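Poly(A) ribonuclease pop2 (Schizosaccharomyces pombe, PDB 2P51) shortens mRNA poly(A) tails from the 3' end, as the catalytic deadenylase of the CCR4-NOT complex, releasing 5'-AMP with the help of divalent metal ions. Local coordinates at residues 26-35 with 136-147; 75-85 with 169-177. All blocks are in the same frame, centred on the assembly; numbering follows the deposited sequence.

Contact 1: 26-35 with 136-147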
loop_
_atom_site.group_PDB
_atom_site.type_symbol
_atom_site.label_atom_id
_atom_site.label_comp_id
_atom_site.label_asym_id
_atom_site.label_seq_id
_atom_site.Cartn_x
_atom_site.Cartn_y
_atom_site.Cartn_z
ATOM N N VAL A 26 -11.164 6.942 6.718
ATOM C CA VAL A 26 -10.537 7.861 7.645
ATOM C C VAL A 26 -10.283 9.165 6.894
ATOM O O VAL A 26 -9.802 9.162 5.750
ATOM C CB VAL A 26 -9.225 7.284 8.166
ATOM C CG1 VAL A 26 -8.694 8.036 9.391
ATOM C CG2 VAL A 26 -9.354 5.801 8.542
ATOM N N TRP A 27 -10.638 10.259 7.599
ATOM C CA TRP A 27 -10.513 11.634 7.139
ATOM C C TRP A 27 -9.784 12.449 8.205
ATOM O O TRP A 27 -9.426 11.865 9.232
ATOM C CB TRP A 27 -11.893 12.277 6.914
ATOM C CG TRP A 27 -12.678 11.485 5.884
ATOM C CD1 TRP A 27 -13.604 10.506 6.120
ATOM C CD2 TRP A 27 -12.577 11.619 4.465
ATOM N NE1 TRP A 27 -14.084 10.037 4.913
ATOM C CE2 TRP A 27 -13.476 10.695 3.893
ATOM C CE3 TRP A 27 -11.831 12.430 3.600
ATOM C CZ2 TRP A 27 -13.635 10.564 2.517
ATOM C CZ3 TRP A 27 -11.988 12.296 2.223
ATOM C CH2 TRP A 27 -12.888 11.366 1.701
ATOM N N SER A 28 -9.548 13.731 7.975
ATOM C CA SER A 28 -8.790 14.460 8.997
ATOM C C SER A 28 -9.546 14.458 10.310
ATOM O O SER A 28 -8.934 14.552 11.378
ATOM C CB SER A 28 -8.539 15.886 8.494
ATOM O OG SER A 28 -9.752 16.586 8.375
ATOM N N THR A 29 -10.869 14.338 10.271
ATOM C CA THR A 29 -11.732 14.477 11.448
ATOM C C THR A 29 -11.734 13.255 12.378
ATOM O O THR A 29 -12.085 13.378 13.544
ATOM C CB THR A 29 -13.190 14.788 11.027
ATOM O OG1 THR A 29 -13.579 13.849 10.010
ATOM C CG2 THR A 29 -13.311 16.155 10.381
ATOM N N ASN A 30 -11.327 12.085 11.850
ATOM C CA ASN A 30 -11.331 10.906 12.712
ATOM C C ASN A 30 -9.978 10.170 12.628
ATOM O O ASN A 30 -9.887 9.027 13.097
ATOM C CB ASN A 30 -12.512 9.993 12.379
ATOM C CG ASN A 30 -12.407 9.437 10.974
ATOM O OD1 ASN A 30 -11.705 9.978 10.116
ATOM N ND2 ASN A 30 -13.114 8.330 10.733
ATOM N N LEU A 31 -8.973 10.863 12.141
ATOM C CA LEU A 31 -7.619 10.259 12.067
ATOM C C LEU A 31 -7.133 9.701 13.381
ATOM O O LEU A 31 -6.666 8.547 13.473
ATOM C CB LEU A 31 -6.621 11.300 11.547
ATOM C CG LEU A 31 -5.150 10.822 11.529
ATOM C CD1 LEU A 31 -4.956 9.647 10.583
ATOM C CD2 LEU A 31 -4.272 12.014 11.171
ATOM N N GLN A 32 -7.252 10.528 14.413
ATOM C CA GLN A 32 -6.656 10.062 15.677
ATOM C C GLN A 32 -7.395 8.868 16.262
ATOM O O GLN A 32 -6.823 7.891 16.768
ATOM C CB GLN A 32 -6.608 11.230 16.681
ATOM C CG GLN A 32 -5.949 10.824 17.973
ATOM C CD GLN A 32 -4.439 10.922 17.974
ATOM O OE1 GLN A 32 -3.746 9.942 17.652
ATOM N NE2 GLN A 32 -3.935 12.095 18.350
ATOM N N GLN A 33 -8.730 8.903 16.203
ATOM C CA GLN A 33 -9.552 7.800 16.711
ATOM C C GLN A 33 -9.252 6.487 16.001
ATOM O O GLN A 33 -9.131 5.396 16.546
ATOM C CB GLN A 33 -11.024 8.224 16.531
ATOM C CG GLN A 33 -12.098 7.283 16.942
ATOM C CD GLN A 33 -13.518 7.809 16.740
ATOM O OE1 GLN A 33 -14.058 7.881 15.626
ATOM N NE2 GLN A 33 -14.125 8.184 17.868
ATOM N N GLU A 34 -9.145 6.614 14.659
ATOM C CA GLU A 34 -8.949 5.382 13.900
ATOM C C GLU A 34 -7.542 4.848 14.137
ATOM O O GLU A 34 -7.361 3.625 14.242
ATOM C CB GLU A 34 -9.258 5.637 12.413
ATOM C CG GLU A 34 -10.748 5.944 12.200
ATOM C CD GLU A 34 -11.653 4.797 12.634
ATOM O OE1 GLU A 34 -11.327 3.571 12.476
ATOM O OE2 GLU A 34 -12.735 5.132 13.169
ATOM N N MET A 35 -6.534 5.753 14.199
ATOM C CA MET A 35 -5.190 5.240 14.524
ATOM C C MET A 35 -5.188 4.605 15.907
ATOM O O MET A 35 -4.503 3.589 16.104
ATOM C CB MET A 35 -4.137 6.359 14.434
ATOM C CG MET A 35 -3.887 6.820 12.992
ATOM S SD MET A 35 -3.289 5.463 11.923
ATOM C CE MET A 35 -1.892 4.978 12.862
ATOM N N LYS A 136 -14.473 15.951 -1.234
ATOM C CA LYS A 136 -14.273 15.633 0.172
ATOM C C LYS A 136 -12.794 15.524 0.496
ATOM O O LYS A 136 -12.412 15.958 1.601
ATOM C CB LYS A 136 -15.018 14.359 0.569
ATOM C CG LYS A 136 -15.251 14.316 2.070
ATOM C CD LYS A 136 -16.244 13.219 2.431
ATOM C CE LYS A 136 -16.290 12.972 3.943
ATOM N NZ LYS A 136 -17.273 11.906 4.308
ATOM N N HIS A 137 -11.977 15.004 -0.420
ATOM C CA HIS A 137 -10.545 14.990 -0.141
ATOM C C HIS A 137 -10.033 16.429 -0.032
ATOM O O HIS A 137 -9.075 16.689 0.718
ATOM C CB HIS A 137 -9.768 14.275 -1.235
ATOM C CG HIS A 137 -9.889 12.773 -1.224
ATOM N ND1 HIS A 137 -8.830 11.925 -0.895
ATOM C CD2 HIS A 137 -10.945 11.966 -1.518
ATOM C CE1 HIS A 137 -9.233 10.661 -0.983
ATOM N NE2 HIS A 137 -10.513 10.673 -1.352
ATOM N N GLN A 138 -10.658 17.364 -0.769
ATOM C CA GLN A 138 -10.140 18.731 -0.705
ATOM C C GLN A 138 -10.533 19.341 0.633
ATOM O O GLN A 138 -9.786 20.093 1.266
ATOM C CB GLN A 138 -10.652 19.561 -1.890
ATOM C CG GLN A 138 -9.977 20.941 -1.863
ATOM C CD GLN A 138 -10.440 21.797 -3.023
ATOM O OE1 GLN A 138 -10.582 21.292 -4.144
ATOM N NE2 GLN A 138 -10.678 23.085 -2.805
ATOM N N GLU A 139 -11.735 18.993 1.090
ATOM C CA GLU A 139 -12.248 19.576 2.315
ATOM C C GLU A 139 -11.701 18.936 3.595
ATOM O O GLU A 139 -11.312 19.729 4.474
ATOM C CB GLU A 139 -13.788 19.476 2.396
ATOM C CG GLU A 139 -14.511 20.407 1.468
ATOM C CD GLU A 139 -14.159 21.874 1.705
ATOM O OE1 GLU A 139 -14.347 22.350 2.847
ATOM O OE2 GLU A 139 -13.691 22.493 0.711
ATOM N N VAL A 140 -11.724 17.593 3.694
ATOM C CA VAL A 140 -11.323 17.004 4.999
ATOM C C VAL A 140 -10.328 15.890 4.770
ATOM O O VAL A 140 -10.179 14.965 5.550
ATOM C CB VAL A 140 -12.523 16.487 5.795
ATOM C CG1 VAL A 140 -13.363 17.657 6.337
ATOM C CG2 VAL A 140 -13.416 15.588 4.978
ATOM N N GLY A 141 -9.606 15.945 3.634
ATOM C CA GLY A 141 -8.571 14.934 3.473
ATOM C C GLY A 141 -7.492 15.077 4.521
ATOM O O GLY A 141 -7.197 16.163 5.025
ATOM N N ILE A 142 -6.847 13.970 4.863
ATOM C CA ILE A 142 -5.767 13.997 5.848
ATOM C C ILE A 142 -4.511 14.660 5.318
ATOM O O ILE A 142 -4.160 14.487 4.163
ATOM C CB ILE A 142 -5.419 12.543 6.249
ATOM C CG1 ILE A 142 -6.630 11.859 6.881
ATOM C CG2 ILE A 142 -4.183 12.475 7.121
ATOM C CD1 ILE A 142 -6.585 10.327 6.703
ATOM N N GLU A 143 -3.770 15.382 6.172
ATOM C CA GLU A 143 -2.424 15.795 5.785
ATOM C C GLU A 143 -1.453 14.636 5.962
ATOM O O GLU A 143 -1.417 14.095 7.091
ATOM C CB GLU A 143 -1.924 16.954 6.656
ATOM C CG GLU A 143 -2.578 18.277 6.272
ATOM C CD GLU A 143 -2.105 18.757 4.905
ATOM O OE1 GLU A 143 -1.082 18.295 4.343
ATOM O OE2 GLU A 143 -2.812 19.642 4.379
ATOM N N PRO A 144 -0.722 14.243 4.914
ATOM C CA PRO A 144 0.204 13.109 5.072
ATOM C C PRO A 144 1.093 13.189 6.286
ATOM O O PRO A 144 1.434 12.183 6.902
ATOM C CB PRO A 144 1.076 13.225 3.792
ATOM C CG PRO A 144 0.015 13.653 2.786
ATOM C CD PRO A 144 -0.730 14.749 3.521
ATOM N N ALA A 145 1.521 14.389 6.639
ATOM C CA ALA A 145 2.404 14.573 7.764
ATOM C C ALA A 145 1.762 14.195 9.082
ATOM O O ALA A 145 2.391 13.602 9.974
ATOM C CB ALA A 145 2.845 16.052 7.762
ATOM N N ASP A 146 0.487 14.538 9.256
ATOM C CA ASP A 146 -0.265 14.165 10.465
ATOM C C ASP A 146 -0.374 12.646 10.559
ATOM O O ASP A 146 -0.210 12.033 11.611
ATOM C CB ASP A 146 -1.633 14.821 10.432
ATOM C CG ASP A 146 -1.612 16.330 10.588
ATOM O OD1 ASP A 146 -0.584 16.911 11.041
ATOM O OD2 ASP A 146 -2.661 16.942 10.261
ATOM N N PHE A 147 -0.677 12.023 9.430
ATOM C CA PHE A 147 -0.748 10.559 9.392
ATOM C C PHE A 147 0.576 9.956 9.719
ATOM O O PHE A 147 0.709 8.981 10.466
ATOM C CB PHE A 147 -1.149 10.164 7.961
ATOM C CG PHE A 147 -1.067 8.668 7.692
ATOM C CD1 PHE A 147 -2.022 7.794 8.176
ATOM C CD2 PHE A 147 -0.014 8.161 6.929
ATOM C CE1 PHE A 147 -1.902 6.451 7.881
ATOM C CE2 PHE A 147 0.108 6.807 6.655
ATOM C CZ PHE A 147 -0.845 5.916 7.133
HETATM O O HOH W 1 -16.639 8.895 4.723
HETATM O O HOH W 2 -9.328 19.671 6.951
#

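Contact 2: 75-85 with 169-177. With MG (magnesium ion), chain B.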
loop_
_atom_site.group_PDB
_atom_site.type_symbol
_atom_site.label_atom_id
_atom_site.label_comp_id
_atom_site.label_asym_id
_atom_site.label_seq_id
_atom_site.Cartn_x
_atom_site.Cartn_y
_atom_site.Cartn_z
ATOM N N THR A 75 12.112 6.485 -12.526
ATOM C CA THR A 75 10.747 6.867 -12.880
ATOM C C THR A 75 9.879 7.050 -11.641
ATOM O O THR A 75 9.170 8.051 -11.459
ATOM C CB THR A 75 10.063 5.822 -13.789
ATOM O OG1 THR A 75 10.750 5.843 -15.052
ATOM C CG2 THR A 75 8.642 6.203 -14.121
ATOM N N LEU A 76 9.948 6.046 -10.766
ATOM C CA LEU A 76 9.200 6.096 -9.516
ATOM C C LEU A 76 9.554 7.363 -8.726
ATOM O O LEU A 76 8.706 8.098 -8.244
ATOM C CB LEU A 76 9.519 4.801 -8.767
ATOM C CG LEU A 76 9.019 4.461 -7.389
ATOM C CD1 LEU A 76 9.145 2.944 -7.193
ATOM C CD2 LEU A 76 9.747 5.198 -6.274
ATOM N N ARG A 77 10.856 7.584 -8.534
ATOM C CA ARG A 77 11.324 8.692 -7.704
ATOM C C ARG A 77 10.808 10.012 -8.233
ATOM O O ARG A 77 10.329 10.889 -7.521
ATOM C CB ARG A 77 12.858 8.621 -7.721
ATOM C CG ARG A 77 13.621 9.689 -6.967
ATOM C CD ARG A 77 15.108 9.619 -7.374
ATOM N NE ARG A 77 15.732 10.874 -7.013
ATOM C CZ ARG A 77 16.716 11.501 -7.622
ATOM N NH1 ARG A 77 17.255 10.972 -8.721
ATOM N NH2 ARG A 77 17.133 12.642 -7.098
ATOM N N ALA A 78 10.901 10.224 -9.545
ATOM C CA ALA A 78 10.464 11.467 -10.168
ATOM C C ALA A 78 8.989 11.680 -9.901
ATOM O O ALA A 78 8.549 12.790 -9.599
ATOM C CB ALA A 78 10.754 11.454 -11.669
ATOM N N ASN A 79 8.188 10.638 -10.049
ATOM C CA ASN A 79 6.728 10.836 -9.934
ATOM C C ASN A 79 6.253 10.846 -8.492
ATOM O O ASN A 79 5.427 11.696 -8.128
ATOM C CB ASN A 79 5.981 9.752 -10.762
ATOM C CG ASN A 79 6.136 10.063 -12.251
ATOM O OD1 ASN A 79 5.345 10.840 -12.776
ATOM N ND2 ASN A 79 7.122 9.501 -12.933
ATOM N N VAL A 80 6.777 9.927 -7.671
ATOM C CA VAL A 80 6.319 9.891 -6.272
ATOM C C VAL A 80 6.711 11.174 -5.582
ATOM O O VAL A 80 5.919 11.713 -4.783
ATOM C CB VAL A 80 6.866 8.660 -5.529
ATOM C CG1 VAL A 80 6.502 8.743 -4.063
ATOM C CG2 VAL A 80 6.321 7.354 -6.108
ATOM N N ASP A 81 7.915 11.680 -5.865
ATOM C CA ASP A 81 8.293 12.927 -5.185
ATOM C C ASP A 81 7.327 14.078 -5.535
ATOM O O ASP A 81 7.146 14.944 -4.686
ATOM C CB ASP A 81 9.671 13.406 -5.608
ATOM C CG ASP A 81 10.833 12.780 -4.874
ATOM O OD1 ASP A 81 10.674 12.065 -3.866
ATOM O OD2 ASP A 81 11.970 13.042 -5.350
ATOM N N SER A 82 6.780 14.063 -6.765
ATOM C CA SER A 82 6.064 15.204 -7.288
ATOM C C SER A 82 4.546 15.191 -7.174
ATOM O O SER A 82 3.905 16.243 -7.222
ATOM C CB SER A 82 6.414 15.348 -8.798
ATOM O OG SER A 82 7.711 15.967 -8.804
ATOM N N LEU A 83 3.996 14.001 -7.016
ATOM C CA LEU A 83 2.558 13.816 -7.074
ATOM C C LEU A 83 2.057 13.385 -5.708
ATOM O O LEU A 83 2.645 12.484 -5.084
ATOM C CB LEU A 83 2.163 12.744 -8.094
ATOM C CG LEU A 83 2.572 13.028 -9.562
ATOM C CD1 LEU A 83 2.052 11.901 -10.475
ATOM C CD2 LEU A 83 2.048 14.377 -10.011
ATOM N N LYS A 84 1.004 14.041 -5.279
ATOM C CA LYS A 84 0.515 13.762 -3.924
ATOM C C LYS A 84 -0.295 12.482 -3.808
ATOM O O LYS A 84 -1.119 12.129 -4.649
ATOM C CB LYS A 84 -0.363 14.933 -3.469
ATOM C CG LYS A 84 0.437 16.225 -3.266
ATOM C CD LYS A 84 -0.560 17.346 -2.929
ATOM C CE LYS A 84 0.298 18.591 -2.639
ATOM N NZ LYS A 84 -0.598 19.692 -2.217
ATOM N N ILE A 85 -0.057 11.793 -2.696
ATOM C CA ILE A 85 -0.853 10.615 -2.345
ATOM C C ILE A 85 -2.336 10.943 -2.191
ATOM O O ILE A 85 -2.649 12.034 -1.726
ATOM C CB ILE A 85 -0.294 10.004 -1.041
ATOM C CG1 ILE A 85 -0.842 8.623 -0.729
ATOM C CG2 ILE A 85 -0.512 10.936 0.174
ATOM C CD1 ILE A 85 -0.587 7.541 -1.700
ATOM N N SER A 169 4.941 -3.400 -5.418
ATOM C CA SER A 169 4.901 -2.469 -4.318
ATOM C C SER A 169 5.812 -1.249 -4.421
ATOM O O SER A 169 5.824 -0.486 -3.456
ATOM C CB SER A 169 5.311 -3.204 -2.996
ATOM O OG SER A 169 6.669 -3.638 -3.214
ATOM N N GLY A 170 6.588 -1.028 -5.494
ATOM C CA GLY A 170 7.577 0.065 -5.496
ATOM C C GLY A 170 6.929 1.409 -5.198
ATOM O O GLY A 170 7.381 2.160 -4.319
ATOM N N TYR A 171 5.891 1.765 -5.957
ATOM C CA TYR A 171 5.254 3.060 -5.711
ATOM C C TYR A 171 4.564 3.095 -4.360
ATOM O O TYR A 171 4.669 4.128 -3.672
ATOM C CB TYR A 171 4.214 3.422 -6.813
ATOM C CG TYR A 171 4.830 3.965 -8.081
ATOM C CD1 TYR A 171 5.514 3.128 -8.985
ATOM C CD2 TYR A 171 4.715 5.319 -8.437
ATOM C CE1 TYR A 171 6.070 3.625 -10.166
ATOM C CE2 TYR A 171 5.282 5.787 -9.621
ATOM C CZ TYR A 171 5.954 4.972 -10.489
ATOM O OH TYR A 171 6.516 5.450 -11.664
ATOM N N ASP A 172 3.848 2.046 -3.999
ATOM C CA ASP A 172 3.082 2.021 -2.763
ATOM C C ASP A 172 3.994 2.233 -1.554
ATOM O O ASP A 172 3.738 3.072 -0.657
ATOM C CB ASP A 172 2.317 0.706 -2.695
ATOM C CG ASP A 172 1.185 0.547 -3.660
ATOM O OD1 ASP A 172 0.713 1.620 -4.138
ATOM O OD2 ASP A 172 0.756 -0.573 -4.022
ATOM N N PHE A 173 5.115 1.478 -1.525
ATOM C CA PHE A 173 6.058 1.644 -0.405
ATOM C C PHE A 173 6.725 3.024 -0.491
ATOM O O PHE A 173 6.983 3.655 0.556
ATOM C CB PHE A 173 7.159 0.584 -0.407
ATOM C CG PHE A 173 6.912 -0.643 0.434
ATOM C CD1 PHE A 173 6.471 -0.535 1.746
ATOM C CD2 PHE A 173 7.107 -1.900 -0.084
ATOM C CE1 PHE A 173 6.212 -1.631 2.589
ATOM C CE2 PHE A 173 6.880 -2.991 0.734
ATOM C CZ PHE A 173 6.434 -2.895 2.038
ATOM N N ALA A 174 7.053 3.516 -1.685
ATOM C CA ALA A 174 7.682 4.837 -1.810
ATOM C C ALA A 174 6.753 5.897 -1.229
ATOM O O ALA A 174 7.220 6.844 -0.549
ATOM C CB ALA A 174 8.089 5.144 -3.238
ATOM N N TYR A 175 5.436 5.784 -1.467
ATOM C CA TYR A 175 4.524 6.818 -0.925
ATOM C C TYR A 175 4.502 6.775 0.595
ATOM O O TYR A 175 4.401 7.852 1.202
ATOM C CB TYR A 175 3.113 6.628 -1.490
ATOM C CG TYR A 175 2.953 7.457 -2.764
ATOM C CD1 TYR A 175 2.863 6.926 -4.032
ATOM C CD2 TYR A 175 2.913 8.834 -2.604
ATOM C CE1 TYR A 175 2.714 7.718 -5.180
ATOM C CE2 TYR A 175 2.783 9.623 -3.714
ATOM C CZ TYR A 175 2.686 9.087 -4.990
ATOM O OH TYR A 175 2.556 9.951 -6.042
ATOM N N LEU A 176 4.607 5.594 1.188
ATOM C CA LEU A 176 4.598 5.555 2.646
ATOM C C LEU A 176 5.924 6.107 3.163
ATOM O O LEU A 176 5.943 6.838 4.174
ATOM C CB LEU A 176 4.338 4.163 3.245
ATOM C CG LEU A 176 2.838 3.892 3.526
ATOM C CD1 LEU A 176 2.079 3.762 2.210
ATOM C CD2 LEU A 176 2.681 2.679 4.422
ATOM N N LEU A 177 7.025 5.766 2.442
ATOM C CA LEU A 177 8.285 6.369 2.968
ATOM C C LEU A 177 8.298 7.865 2.818
ATOM O O LEU A 177 8.778 8.601 3.710
ATOM C CB LEU A 177 9.502 5.725 2.278
ATOM C CG LEU A 177 10.875 6.067 2.868
ATOM C CD1 LEU A 177 11.080 5.347 4.207
ATOM C CD2 LEU A 177 12.010 5.728 1.909
HETATM MG MG MG B . -0.796 -1.095 -5.374
HETATM O O HOH W 3 -0.671 0.786 -6.219
HETATM O O HOH W 4 -0.720 -3.068 -4.781
HETATM O O HOH W 5 -2.339 -1.447 -6.605
HETATM O O HOH W 6 0.593 -1.783 -6.836
#

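Contact 1: 26-35 with 136-147
The indole of Trp-27 is the main bump of this contact, and the hollow it fills is built by Lys-136, His-137, Val-140 and Gly-141. Lys-136, extended beyond CG, lies across one indole face: its CE stands 3.8 Å from the centroid of the five-membered ring of Trp-27, 20° off the normal, a CH-pi contact. Its NZ makes an off-centre cation-pi contact with the same ring, and a water accepts from both NZ and Trp-27 NE1. The far rim of the indole points edge-on at the imidazole of His-137, a T-shaped pair with planes at 76° and centroids of the six-membered ring and imidazole 5.1 Å apart; His-137 ND1 is tied to Phe-110 O. Trp-27 CE3 also lies 3.8 Å from Val-140 CG2. Replacing Trp-27 by an alanine would probably open a gap between Lys-136 and His-137 and leave the lysine chain without its aromatic floor.

Beside the ring the backbones are pinned: Ser-28 N donates to Val-140 O over 2.8 Å, nearly straight at 171°. A second bump, Ile-142, presses CG1 to 3.5 Å from Trp-27 C and sets CD1 against Val-26 O. Farther along, Leu-31 rests CD2 against both Ile-142 CG2 and Asp-146 CB, while its CD1 meets the edge of the Phe-147 ring. Met-35 SD adds an oblique Met-aromatic contact to that ring, at 4.4 Å from Phe-147 CE1.

This is plain packing at the margin of the DEDD nuclease fold: the end of edge strand 23-26 and the start of helix 31-41 join helices 134-140 and 144-152, with strand 105-109 alongside.

Contact 2: 75-85 with 169-177
Tyr-171 and Tyr-175, one turn apart on helix 170-181, both pack their rings on helix 69-82, in different ways. Tyr-171 is a knob in the hole formed by Thr-75, Leu-76, Asn-79 and Val-80. Leu-76 runs antiparallel to it, side chain against side chain, and places CG over the ring centre, 4.1 Å from the centroid of Tyr-171 and 11° off the normal. Val-80 CG2 comes obliquely to Tyr-171 CD2 at 3.5 Å, and Asn-79 CB lies at the ring edge.

The Tyr-175 ring is sandwiched. Val-80 sets CG1 opposite its own backbone N (chi1 174°) and thereby over the centre of the ring, 3.7 Å from the centroid of Tyr-175; Ile-85 CD1 covers the opposite face, 3.7 Å from Tyr-175 CG. Ala-174 CB, from the residue just before Tyr-175, packs tightly on Leu-76 CD2 at 3.5 Å. The axes of the segments 75-82 and 170-177 approach to 9.9 Å, crossing at -45°. Leu-76 CD1 rests on the backbone of Gly-170, 3.4 Å from its C, where a CB would clash.

At the in-plane edge of its ring, Tyr-175 OH donates to Leu-83 O over 2.7 Å, meeting the carbonyl from above its plane. The chemistry is thus apolar apart from this one bond, which satisfies a buried phenol proton and, with both faces covered, is likely to hold the ring against turning.

In the fold
The two contacts have centres 20 Å apart and segments that alternate along the chain; they touch where Pro-144 CG packs against Ile-85 CG2 at 3.8 Å. Contact 2 holds a metal ligand: Asp-172, on the helix that carries both tyrosines, binds a magnesium ion through OD2 at 2.1 Å, with Asp-51 as the other protein ligand and four waters around the ion. A second magnesium is held by Asp-51, Glu-53 and Asp-241. Contact 1 stays farther off, the His-137 side chain about 8 Å from that of Glu-53 and about 12 Å from a magnesium ion, whereas the side chain of Ile-85 comes within about 6 Å of that of Glu-53.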